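Long-range contacts in amino acid amide racemase (Ochrobactrum anthropi, PDB 6GIO), which binds pyridoxal-5'-phosphate and belongs to the class-III aminotransferase family, one branch of the large group of PLP-dependent enzymes: residues Thr127-Ile133 with Glu197-Phe203; Ser134-Tyr139 with Ile149-Met155; Pro168-Pro172 with Val214-Phe220; Leu186-Phe190 with Arg227-Ile233. One frame throughout, in Å; residues are numbered along the deposited sequence.

Overall arrangement
The four contacts lie in and around one mixed sheet, and contact 2 reaches PLP. Contact 1 pairs strands 131-135 and 199-204, and contact 2 is nested inside the loop it closes, taking the first of these strands onward to Tyr139 beside PLP; their centres are 17 Å apart. Contact 4, its centre about 10 Å from that of contact 1, sets two helices against the face of the sheet that carries Ile133, and Arg129 NH2 probably bonds to His231 O between the two. Contact 3 joins the loops leading into those helices. It lies 15 Å from contact 2, centre to centre, and meets it through Phe135, which packs on Tyr169 and Phe220.

Contact 1. Residues Thr127-Ile133 with Glu197-Phe203; sequences TKRSRII and EQVAAVF
Ile133 lies between Ala201 and Phe203 as parallel strands pair in the seven-stranded mixed sheet of the large domain, the core of a fold-type I PLP enzyme. Its N gives to Ala201 O at 3.0 Å and its O receives Phe203 N at 2.8 Å, both nearly straight. Arg131 N and O bond to Gln198 O and Ala200 N around Val199, so the second strand spends one extra residue before Val202 comes level with Ile133. Side chains follow the ladder. CD1 of Ile133 rests on Val199 CG1 (3.6 Å), while on the other face Ile132 CG2 meets Phe203 CD1 at 3.8 Å. At the strand entrance, Arg131 and Gln198 run alongside each other with guanidinium and amide planes only 7° apart. Gln198 OE1 therefore accepts two N-H groups in the guanidinium plane, from NE at 2.8 Å on a lone pair and from NH2 at 2.7 Å. Arg129, extended from CG to NE, passes one guanidinium face beneath Glu197 O, and its NH1 gives to Val199 O at 2.8 Å. Further out, helix 179-191 covers Ile133 through Leu186 and Phe190, helix 112-127 covers Phe203, and Arg129 NH2 is held by His231 O.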
# COMPACT_ATOMS: atom_id res chain seq x y z
N THR C 127 15.37 4.16 -17.78
CA THR C 127 16.30 5.18 -18.30
C THR C 127 17.74 4.72 -18.32
O THR C 127 18.56 5.25 -19.10
CB THR C 127 16.27 6.50 -17.48
OG1 THR C 127 16.71 6.27 -16.13
CG2 THR C 127 14.85 7.13 -17.50
N LYS C 128 18.04 3.78 -17.43
CA LYS C 128 19.41 3.31 -17.16
C LYS C 128 20.29 4.43 -16.61
O LYS C 128 21.50 4.44 -16.80
CB LYS C 128 20.06 2.66 -18.40
CG LYS C 128 19.25 1.46 -18.85
CD LYS C 128 19.63 0.97 -20.23
CE LYS C 128 18.78 -0.24 -20.57
NZ LYS C 128 19.38 -1.04 -21.66
N ARG C 129 19.65 5.36 -15.92
CA ARG C 129 20.33 6.40 -15.20
C ARG C 129 19.99 6.24 -13.70
O ARG C 129 18.92 5.87 -13.36
CB ARG C 129 19.84 7.73 -15.71
CG ARG C 129 20.00 7.95 -17.21
CD ARG C 129 19.38 9.28 -17.53
NE ARG C 129 19.51 9.70 -18.91
CZ ARG C 129 19.35 10.94 -19.33
NH1 ARG C 129 19.08 11.92 -18.46
NH2 ARG C 129 19.49 11.21 -20.62
N SER C 130 20.93 6.55 -12.83
CA SER C 130 20.82 6.20 -11.42
C SER C 130 20.53 7.38 -10.52
O SER C 130 20.13 7.20 -9.36
CB SER C 130 22.14 5.52 -10.99
OG SER C 130 23.27 6.38 -11.26
N ARG C 131 20.77 8.59 -11.03
CA ARG C 131 20.65 9.80 -10.22
C ARG C 131 19.24 10.42 -10.27
O ARG C 131 18.53 10.33 -11.30
CB ARG C 131 21.68 10.83 -10.67
CG ARG C 131 23.12 10.39 -10.47
CD ARG C 131 24.03 11.51 -10.92
NE ARG C 131 25.41 11.09 -11.21
CZ ARG C 131 26.40 11.11 -10.33
NH1 ARG C 131 26.22 11.51 -9.06
NH2 ARG C 131 27.61 10.72 -10.73
N ILE C 132 18.85 11.03 -9.14
CA ILE C 132 17.53 11.61 -8.97
C ILE C 132 17.62 13.04 -8.42
O ILE C 132 18.37 13.28 -7.49
CB ILE C 132 16.64 10.74 -8.02
CG1 ILE C 132 16.33 9.38 -8.67
CG2 ILE C 132 15.34 11.47 -7.68
CD1 ILE C 132 15.54 9.43 -9.96
N ILE C 133 16.83 13.97 -8.95
CA ILE C 133 16.77 15.34 -8.40
C ILE C 133 15.50 15.44 -7.55
O ILE C 133 14.43 15.10 -8.00
CB ILE C 133 16.84 16.43 -9.48
CG1 ILE C 133 18.17 16.29 -10.26
CG2 ILE C 133 16.76 17.84 -8.86
CD1 ILE C 133 18.12 16.89 -11.64
N GLU C 197 23.15 13.80 -17.81
CA GLU C 197 22.86 12.56 -18.54
C GLU C 197 22.90 11.32 -17.64
O GLU C 197 22.58 10.21 -18.08
CB GLU C 197 23.77 12.40 -19.77
CG GLU C 197 25.21 12.01 -19.46
CD GLU C 197 26.13 13.16 -18.94
OE1 GLU C 197 25.73 14.35 -18.83
OE2 GLU C 197 27.31 12.82 -18.64
N GLN C 198 23.25 11.50 -16.36
CA GLN C 198 23.18 10.39 -15.40
C GLN C 198 21.94 10.50 -14.49
O GLN C 198 21.74 9.70 -13.57
CB GLN C 198 24.45 10.33 -14.55
CG GLN C 198 25.69 9.95 -15.35
CD GLN C 198 26.97 9.98 -14.52
OE1 GLN C 198 26.97 10.25 -13.32
NE2 GLN C 198 28.08 9.73 -15.18
N VAL C 199 21.12 11.50 -14.77
CA VAL C 199 19.94 11.77 -13.97
C VAL C 199 18.71 11.23 -14.68
O VAL C 199 18.37 11.68 -15.80
CB VAL C 199 19.76 13.28 -13.71
CG1 VAL C 199 18.50 13.49 -12.86
CG2 VAL C 199 20.98 13.86 -13.04
N ALA C 200 18.08 10.24 -14.02
CA ALA C 200 16.86 9.60 -14.54
C ALA C 200 15.69 10.60 -14.61
O ALA C 200 14.98 10.70 -15.62
CB ALA C 200 16.45 8.44 -13.63
N ALA C 201 15.48 11.29 -13.49
CA ALA C 201 14.28 12.05 -13.26
C ALA C 201 14.46 13.15 -12.23
O ALA C 201 15.34 13.06 -11.37
CB ALA C 201 13.22 11.11 -12.75
N VAL C 202 13.59 14.16 -12.30
CA VAL C 202 13.46 15.19 -11.27
C VAL C 202 12.08 15.02 -10.73
O VAL C 202 11.13 14.90 -11.53
CB VAL C 202 13.67 16.64 -11.80
CG1 VAL C 202 12.88 16.91 -13.06
CG2 VAL C 202 13.34 17.69 -10.74
N PHE C 203 11.97 15.03 -9.39
CA PHE C 203 10.68 14.95 -8.72
C PHE C 203 10.24 16.28 -8.19
O PHE C 203 10.94 16.90 -7.35
CB PHE C 203 10.73 13.97 -7.57
CG PHE C 203 10.59 12.53 -7.98
CD1 PHE C 203 11.64 11.87 -8.60
CD2 PHE C 203 9.42 11.82 -7.67
CE1 PHE C 203 11.52 10.52 -8.95
CE2 PHE C 203 9.30 10.49 -8.00
CZ PHE C 203 10.35 9.82 -8.64

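Contact 2. Residues Ser134-Tyr139 with Ile149-Met155; sequences SFIGSY and ISGHTAM. With PLP (pyridoxal-5'-phosphate), chain G.
Tyr139, Gly151 and His152 bury the most surface here, where the type II turn Phe135-Ser138, coming off a strand of the central sheet, is laid against the loop 149-155 beside PLP. The Tyr139 ring takes part in a Met-aromatic contact: Met155 SD approaches its CD2 and CE2 side obliquely, 4.4 Å from the ring centroid and 41° off the normal. CD1 and CE1 of the same ring lie near PLP C4; Leu293 of the second subunit also packs on Tyr139, so the tyrosine sits where loop, ligand and partner chain converge. Its backbone is close to the ligand too, with Tyr139 O 3.1 Å from PLP C2.

Gly151 fits closely against the turn. Having no side chain, it can bring CA to 3.6 Å from Phe135 O, while its N is shared between Ser138 O at 3.0 Å and Ser138 OG at 3.1 Å. Gly137 N returns a weak bond to Gly151 O; at this third position of the turn the positive phi favours glycine. Ser138 OG also gives to Phe135 O, which ties the turn to itself.

His152 has CG anti to the backbone N (chi1 -165°), which presents the ring edge to Gly137 O, 3.4 Å from CD2. Ala154 N bonds to ND1 and NE2 reaches Asp210 O, an arrangement that fixes the ring's rotation and is consistent with a proton on NE2. On the strand itself, Ser134 OG donates to Ile149 O at 2.6 Å, almost in line with that carbonyl.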
# COMPACT_ATOMS: atom_id res chain seq x y z
N SER C 134 15.66 15.88 -6.33
CA SER C 134 14.54 16.12 -5.44
C SER C 134 14.71 17.47 -4.65
O SER C 134 15.71 18.16 -4.80
CB SER C 134 14.49 14.95 -4.50
OG SER C 134 13.42 15.07 -3.62
N PHE C 135 13.72 17.84 -3.84
CA PHE C 135 13.78 19.08 -3.08
C PHE C 135 13.89 18.87 -1.59
O PHE C 135 13.28 17.98 -1.06
CB PHE C 135 12.57 19.99 -3.38
CG PHE C 135 12.73 20.68 -4.69
CD1 PHE C 135 13.50 21.83 -4.77
CD2 PHE C 135 12.27 20.10 -5.84
CE1 PHE C 135 13.74 22.43 -6.00
CE2 PHE C 135 12.52 20.69 -7.09
CZ PHE C 135 13.24 21.87 -7.15
N ILE C 136 14.70 19.71 -0.95
CA ILE C 136 14.74 19.76 0.50
C ILE C 136 13.32 20.05 0.97
O ILE C 136 12.64 21.02 0.52
CB ILE C 136 15.73 20.82 1.03
CG1 ILE C 136 17.16 20.46 0.67
CG2 ILE C 136 15.65 20.95 2.56
CD1 ILE C 136 18.14 21.59 0.77
N GLY C 137 12.84 19.19 1.86
CA GLY C 137 11.54 19.35 2.46
C GLY C 137 10.42 18.61 1.75
O GLY C 137 9.27 18.57 2.25
N SER C 138 10.75 18.02 0.60
CA SER C 138 9.80 17.26 -0.18
C SER C 138 9.44 15.98 0.59
O SER C 138 10.23 15.44 1.35
CB SER C 138 10.37 16.90 -1.55
OG SER C 138 11.27 15.83 -1.42
N TYR C 139 8.21 15.53 0.39
CA TYR C 139 7.70 14.37 1.06
C TYR C 139 7.06 13.56 -0.03
O TYR C 139 6.00 13.93 -0.51
CB TYR C 139 6.69 14.79 2.14
CG TYR C 139 6.22 13.64 2.98
CD1 TYR C 139 5.29 12.73 2.48
CD2 TYR C 139 6.67 13.48 4.28
CE1 TYR C 139 4.84 11.67 3.24
CE2 TYR C 139 6.22 12.41 5.06
CZ TYR C 139 5.30 11.50 4.52
OH TYR C 139 4.84 10.41 5.25
N ILE C 149 14.00 9.23 -1.63
CA ILE C 149 14.13 10.40 -2.52
C ILE C 149 13.49 11.64 -1.90
O ILE C 149 13.40 12.67 -2.53
CB ILE C 149 13.56 10.11 -3.92
CG1 ILE C 149 12.08 9.72 -3.83
CG2 ILE C 149 14.36 9.02 -4.60
CD1 ILE C 149 11.30 10.05 -5.07
N SER C 150 13.07 11.54 -0.64
CA SER C 150 12.42 12.63 0.03
C SER C 150 13.42 13.53 0.76
O SER C 150 14.47 13.07 1.17
CB SER C 150 11.40 12.08 1.02
OG SER C 150 10.35 11.43 0.31
N GLY C 151 13.10 14.82 0.91
CA GLY C 151 13.98 15.72 1.64
C GLY C 151 13.48 16.23 2.98
O GLY C 151 14.07 17.15 3.54
N HIS C 152 12.43 15.65 3.52
CA HIS C 152 11.80 16.28 4.70
C HIS C 152 12.56 15.91 5.97
O HIS C 152 13.08 14.81 6.10
CB HIS C 152 10.29 15.93 4.79
CG HIS C 152 9.51 16.81 5.75
ND1 HIS C 152 9.41 16.54 7.10
CD2 HIS C 152 8.76 17.91 5.54
CE1 HIS C 152 8.66 17.45 7.68
NE2 HIS C 152 8.24 18.29 6.76
N THR C 153 12.58 16.85 6.91
CA THR C 153 13.22 16.70 8.21
C THR C 153 12.70 15.53 9.05
O THR C 153 13.42 15.03 9.87
CB THR C 153 13.11 17.99 9.06
OG1 THR C 153 11.74 18.28 9.32
CG2 THR C 153 13.71 19.16 8.32
N ALA C 154 11.47 15.08 8.86
CA ALA C 154 10.95 13.96 9.64
C ALA C 154 11.64 12.62 9.29
O ALA C 154 11.64 11.71 10.12
CB ALA C 154 9.45 13.84 9.48
N MET C 155 12.23 12.52 8.09
CA MET C 155 12.91 11.29 7.65
C MET C 155 14.46 11.35 7.62
O MET C 155 15.14 10.48 7.03
CB MET C 155 12.34 10.87 6.30
CG MET C 155 10.82 10.67 6.37
SD MET C 155 9.82 11.29 4.99
CE MET C 155 10.88 12.59 4.33
N1 PLP G . 3.63 12.50 -2.04
C2 PLP G . 3.04 13.62 -1.54
C2A PLP G . 3.22 14.97 -2.15
C3 PLP G . 2.19 13.54 -0.32
O3 PLP G . 1.62 14.65 0.17
C4 PLP G . 1.94 12.24 0.33
C4A PLP G . 1.07 12.15 1.54
C5 PLP G . 2.63 11.07 -0.32
C6 PLP G . 3.43 11.28 -1.46
C5A PLP G . 2.50 9.68 0.30
O4P PLP G . 1.16 9.23 0.48
P PLP G . 0.81 8.08 1.53
O1P PLP G . -0.51 7.59 1.02
O2P PLP G . 0.72 8.74 2.89
O3P PLP G . 1.91 7.04 1.38

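Contact 3. Residues Pro168-Pro172 with Val214-Phe220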
# COMPACT_ATOMS: atom_id res chain seq x y z
N PRO C 168 17.31 23.37 -2.47
CA PRO C 168 16.31 24.16 -1.78
C PRO C 168 15.10 24.43 -2.65
O PRO C 168 15.20 24.62 -3.90
CB PRO C 168 17.06 25.46 -1.44
CG PRO C 168 18.51 25.15 -1.55
CD PRO C 168 18.57 24.12 -2.62
N TYR C 169 13.93 24.42 -2.02
CA TYR C 169 12.71 24.86 -2.71
C TYR C 169 12.53 26.37 -2.44
O TYR C 169 12.42 26.81 -1.30
CB TYR C 169 11.51 24.01 -2.25
CG TYR C 169 10.27 24.02 -3.10
CD1 TYR C 169 9.33 25.02 -2.99
CD2 TYR C 169 9.97 22.93 -3.98
CE1 TYR C 169 8.14 24.99 -3.72
CE2 TYR C 169 8.80 22.89 -4.69
CZ TYR C 169 7.88 23.93 -4.58
OH TYR C 169 6.69 23.90 -5.28
N PRO C 170 12.55 27.18 -3.50
CA PRO C 170 12.45 28.62 -3.31
C PRO C 170 11.14 29.03 -2.68
O PRO C 170 10.07 28.70 -3.20
CB PRO C 170 12.45 29.18 -4.73
CG PRO C 170 12.75 28.06 -5.63
CD PRO C 170 12.72 26.78 -4.91
N ASP C 171 11.26 29.78 -1.59
CA ASP C 171 10.17 30.05 -0.69
C ASP C 171 9.96 31.58 -0.62
O ASP C 171 10.73 32.27 0.03
CB ASP C 171 10.55 29.50 0.66
CG ASP C 171 9.51 29.78 1.73
OD1 ASP C 171 8.51 30.52 1.48
OD2 ASP C 171 9.71 29.23 2.82
N PRO C 172 8.90 32.11 -1.26
CA PRO C 172 8.68 33.55 -1.20
C PRO C 172 8.55 34.14 0.22
O PRO C 172 8.88 35.29 0.39
CB PRO C 172 7.37 33.74 -1.97
CG PRO C 172 7.18 32.50 -2.75
CD PRO C 172 7.83 31.40 -1.98
N VAL C 214 4.19 25.61 0.51
CA VAL C 214 4.90 26.64 -0.18
C VAL C 214 4.58 26.65 -1.67
O VAL C 214 4.87 25.69 -2.37
CB VAL C 214 6.42 26.47 0.01
CG1 VAL C 214 7.21 27.53 -0.75
CG2 VAL C 214 6.77 26.53 1.48
N VAL C 215 4.00 27.74 -2.16
CA VAL C 215 3.81 27.91 -3.59
C VAL C 215 5.08 28.54 -4.14
O VAL C 215 5.51 29.62 -3.71
CB VAL C 215 2.65 28.85 -3.94
CG1 VAL C 215 2.46 28.96 -5.47
CG2 VAL C 215 1.36 28.36 -3.30
N PRO C 216 5.68 27.88 -5.15
CA PRO C 216 6.90 28.46 -5.67
C PRO C 216 6.67 29.83 -6.32
O PRO C 216 5.52 30.14 -6.68
CB PRO C 216 7.35 27.44 -6.72
CG PRO C 216 6.07 26.85 -7.21
CD PRO C 216 5.21 26.76 -5.97
N PRO C 217 7.76 30.61 -6.50
CA PRO C 217 7.73 31.83 -7.29
C PRO C 217 7.36 31.50 -8.72
O PRO C 217 7.78 30.48 -9.23
CB PRO C 217 9.19 32.32 -7.27
CG PRO C 217 9.92 31.47 -6.30
CD PRO C 217 9.13 30.21 -6.17
N PRO C 218 6.55 32.34 -9.35
CA PRO C 218 6.08 32.09 -10.71
C PRO C 218 7.21 31.80 -11.66
O PRO C 218 8.23 32.42 -11.58
CB PRO C 218 5.43 33.43 -11.10
CG PRO C 218 4.97 33.98 -9.80
CD PRO C 218 6.03 33.62 -8.81
N ALA C 219 7.00 30.83 -12.54
CA ALA C 219 7.91 30.50 -13.65
C ALA C 219 9.07 29.61 -13.21
O ALA C 219 9.72 29.04 -14.06
CB ALA C 219 8.43 31.76 -14.35
N PHE C 220 9.32 29.48 -11.90
CA PHE C 220 10.40 28.66 -11.44
C PHE C 220 10.32 27.18 -11.89
O PHE C 220 11.29 26.66 -12.45
CB PHE C 220 10.54 28.71 -9.91
CG PHE C 220 11.49 27.66 -9.37
CD1 PHE C 220 12.87 27.77 -9.58
CD2 PHE C 220 11.01 26.57 -8.66
CE1 PHE C 220 13.74 26.79 -9.10
CE2 PHE C 220 11.87 25.60 -8.17
CZ PHE C 220 13.23 25.71 -8.40
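The Phe220 ring takes Pro170 on one face: Pro170 CG stands 3.5 Å from the centroid and only 8° off the normal, a CH-pi contact over the middle of the ring. It joins two proline-rich loops of the large PLP-binding domain, each leading into a helix that packs on the central sheet. The Tyr169 ring is met more obliquely, by Val214 O and by Pro216 CB. Its edge-to-face partner is Phe135, and its OH, 3.3 Å from Pro216 CD, bonds to Glu205 O. The second loop ends in a type II turn, Pro217-Phe220. Ala219 is at the N-cap position, and Phe220, first residue of helix 220-229, has CG anti to the backbone N (chi1 169°), which directs the ring toward Pro170 and toward Ala179, Val182 and Leu183 of helix 179-191.

Carbon surfaces do nearly all the joining. Pro170 CB lies 3.8 Å from Pro217 CG, and Val214 CG1 meets both Tyr169 CD1 and Asp171 CA. Proline nitrogens have no hydrogen to offer, and the buried Pro170 O has no polar partner in the model; Pro217 CD is 3.5 Å away. At the outer end Pro172 CD sits 3.4 Å from Val215 O.

Contact 4. Residues Leu186-Phe190 with Arg227-Ile233; sequences LDYHF and RCRKHGI
Asp187 and Arg227 form the closest CA pair between residues 186-190 and 227-233, at 8.0 Å, and helix 220-229 closes in a Schellman motif in which Gly232, the C-prime residue with positive phi, bonds its N to Arg229 O while Ile233 N bonds to Cys228 O. On this helix end both His231 and Ile233 direct their CB atoms toward residues 186-190.

Phe190 fills the junction. Its CG is anti to the carbonyl carbon (chi1 -77°), and the ring reaches the other segment with CE2 and CZ foremost: Ile233 CD1 is 3.6 Å from CZ, while Cys228 SG, 4.2 Å from CZ, and Arg227 O lie at the ring edge. The His231 ring stands obliquely beside it, with planes at 76°. Leu186 CG covers part of one face of the Phe190 ring, and its CD2 touches Cys228 SG. Leu186, Phe190 and Cys228 all rest on Ile133 of the sheet, so both helices are seated on the same strand.

Beside this packing lies a salt bridge. Arg227 bends at chi2 and chi3 and presents NE and NH1 side-on to Asp187, giving 2.7 Å from NE to OD1 and 3.0 Å from NH1 to OD2. Carboxylate and guanidinium are within 12° of coplanar, and each oxygen uses its syn lone pair. Such a two-point grip hinders rotation of both groups and would be expected to favour an ionised Asp187, adding a directional tie to a contact otherwise made largely of apolar packing.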
# COMPACT_ATOMS: atom_id res chain seq x y z
N LEU C 186 21.72 24.31 -9.54
CA LEU C 186 21.51 23.10 -10.33
C LEU C 186 22.40 23.11 -11.54
O LEU C 186 23.03 22.07 -11.86
CB LEU C 186 20.07 22.94 -10.78
CG LEU C 186 19.71 21.74 -11.65
CD1 LEU C 186 19.87 20.44 -10.86
CD2 LEU C 186 18.30 21.88 -12.20
N ASP C 187 22.47 24.25 -12.21
CA ASP C 187 23.37 24.38 -13.38
C ASP C 187 24.80 24.04 -12.98
O ASP C 187 25.53 23.43 -13.77
CB ASP C 187 23.40 25.80 -13.94
CG ASP C 187 22.11 26.20 -14.59
OD1 ASP C 187 21.32 25.33 -15.06
OD2 ASP C 187 21.90 27.44 -14.64
N TYR C 188 25.19 24.45 -11.77
CA TYR C 188 26.55 24.20 -11.27
C TYR C 188 26.79 22.73 -11.01
O TYR C 188 27.82 22.20 -11.40
CB TYR C 188 26.85 24.98 -9.97
CG TYR C 188 28.32 24.99 -9.61
CD1 TYR C 188 29.26 25.69 -10.38
CD2 TYR C 188 28.76 24.31 -8.48
CE1 TYR C 188 30.61 25.70 -10.03
CE2 TYR C 188 30.08 24.31 -8.12
CZ TYR C 188 31.01 25.00 -8.88
OH TYR C 188 32.33 24.95 -8.46
N HIS C 189 25.87 22.08 -10.31
CA HIS C 189 25.92 20.63 -10.16
C HIS C 189 26.00 19.91 -11.53
O HIS C 189 26.85 19.06 -11.74
CB HIS C 189 24.78 20.15 -9.31
CG HIS C 189 25.05 20.25 -7.85
ND1 HIS C 189 24.77 21.39 -7.10
CD2 HIS C 189 25.59 19.37 -6.98
CE1 HIS C 189 25.09 21.18 -5.84
NE2 HIS C 189 25.59 19.96 -5.74
N PHE C 190 25.17 20.30 -12.49
CA PHE C 190 25.20 19.69 -13.82
C PHE C 190 26.54 19.84 -14.49
O PHE C 190 26.93 18.93 -15.19
CB PHE C 190 24.13 20.26 -14.77
CG PHE C 190 22.73 19.74 -14.53
CD1 PHE C 190 22.46 18.67 -13.66
CD2 PHE C 190 21.66 20.31 -15.22
CE1 PHE C 190 21.16 18.22 -13.47
CE2 PHE C 190 20.38 19.83 -15.08
CZ PHE C 190 20.13 18.82 -14.17
N ARG C 227 15.32 23.09 -17.90
CA ARG C 227 16.73 22.78 -17.57
C ARG C 227 17.03 21.27 -17.55
O ARG C 227 18.10 20.84 -17.97
CB ARG C 227 17.14 23.31 -16.17
CG ARG C 227 17.26 24.81 -15.98
CD ARG C 227 18.44 25.43 -16.72
NE ARG C 227 19.05 26.54 -15.98
CZ ARG C 227 18.55 27.77 -15.91
NH1 ARG C 227 19.22 28.69 -15.24
NH2 ARG C 227 17.40 28.09 -16.50
N CYS C 228 16.08 20.48 -17.05
CA CYS C 228 16.22 19.04 -16.91
C CYS C 228 15.91 18.32 -18.24
O CYS C 228 16.66 17.44 -18.67
CB CYS C 228 15.32 18.58 -15.81
SG CYS C 228 15.90 19.11 -14.17
N ARG C 229 14.84 18.73 -18.90
CA ARG C 229 14.32 18.11 -20.09
C ARG C 229 15.30 18.27 -21.25
O ARG C 229 15.42 17.40 -22.07
CB ARG C 229 12.96 18.75 -20.45
CG ARG C 229 12.38 18.25 -21.79
CD ARG C 229 10.88 18.40 -21.86
NE ARG C 229 10.22 17.54 -20.87
CZ ARG C 229 8.99 17.72 -20.42
NH1 ARG C 229 8.26 18.75 -20.82
NH2 ARG C 229 8.49 16.89 -19.51
N LYS C 230 16.01 19.37 -21.27
CA LYS C 230 17.11 19.61 -22.20
C LYS C 230 18.17 18.48 -22.24
O LYS C 230 18.91 18.36 -23.24
CB LYS C 230 17.75 20.96 -21.82
CG LYS C 230 19.19 21.19 -22.23
CD LYS C 230 19.71 22.55 -21.76
CE LYS C 230 18.69 23.66 -22.01
NZ LYS C 230 19.31 25.01 -22.07
N HIS C 231 18.26 17.68 -21.18
CA HIS C 231 19.23 16.57 -21.08
C HIS C 231 18.57 15.21 -20.99
O HIS C 231 19.22 14.25 -20.57
CB HIS C 231 20.14 16.76 -19.86
CG HIS C 231 20.87 18.07 -19.85
ND1 HIS C 231 21.97 18.32 -20.65
CD2 HIS C 231 20.65 19.21 -19.15
CE1 HIS C 231 22.39 19.55 -20.45
NE2 HIS C 231 21.61 20.11 -19.54
N GLY C 232 17.30 15.13 -21.40
CA GLY C 232 16.56 13.90 -21.39
C GLY C 232 16.12 13.47 -20.00
O GLY C 232 15.65 12.35 -19.85
N ILE C 233 16.26 14.32 -18.98
CA ILE C 233 15.81 13.97 -17.63
C ILE C 233 14.27 13.98 -17.65
O ILE C 233 13.63 14.96 -18.07
CB ILE C 233 16.35 14.94 -16.55
CG1 ILE C 233 17.88 14.91 -16.50
CG2 ILE C 233 15.81 14.60 -15.18
CD1 ILE C 233 18.58 16.06 -15.82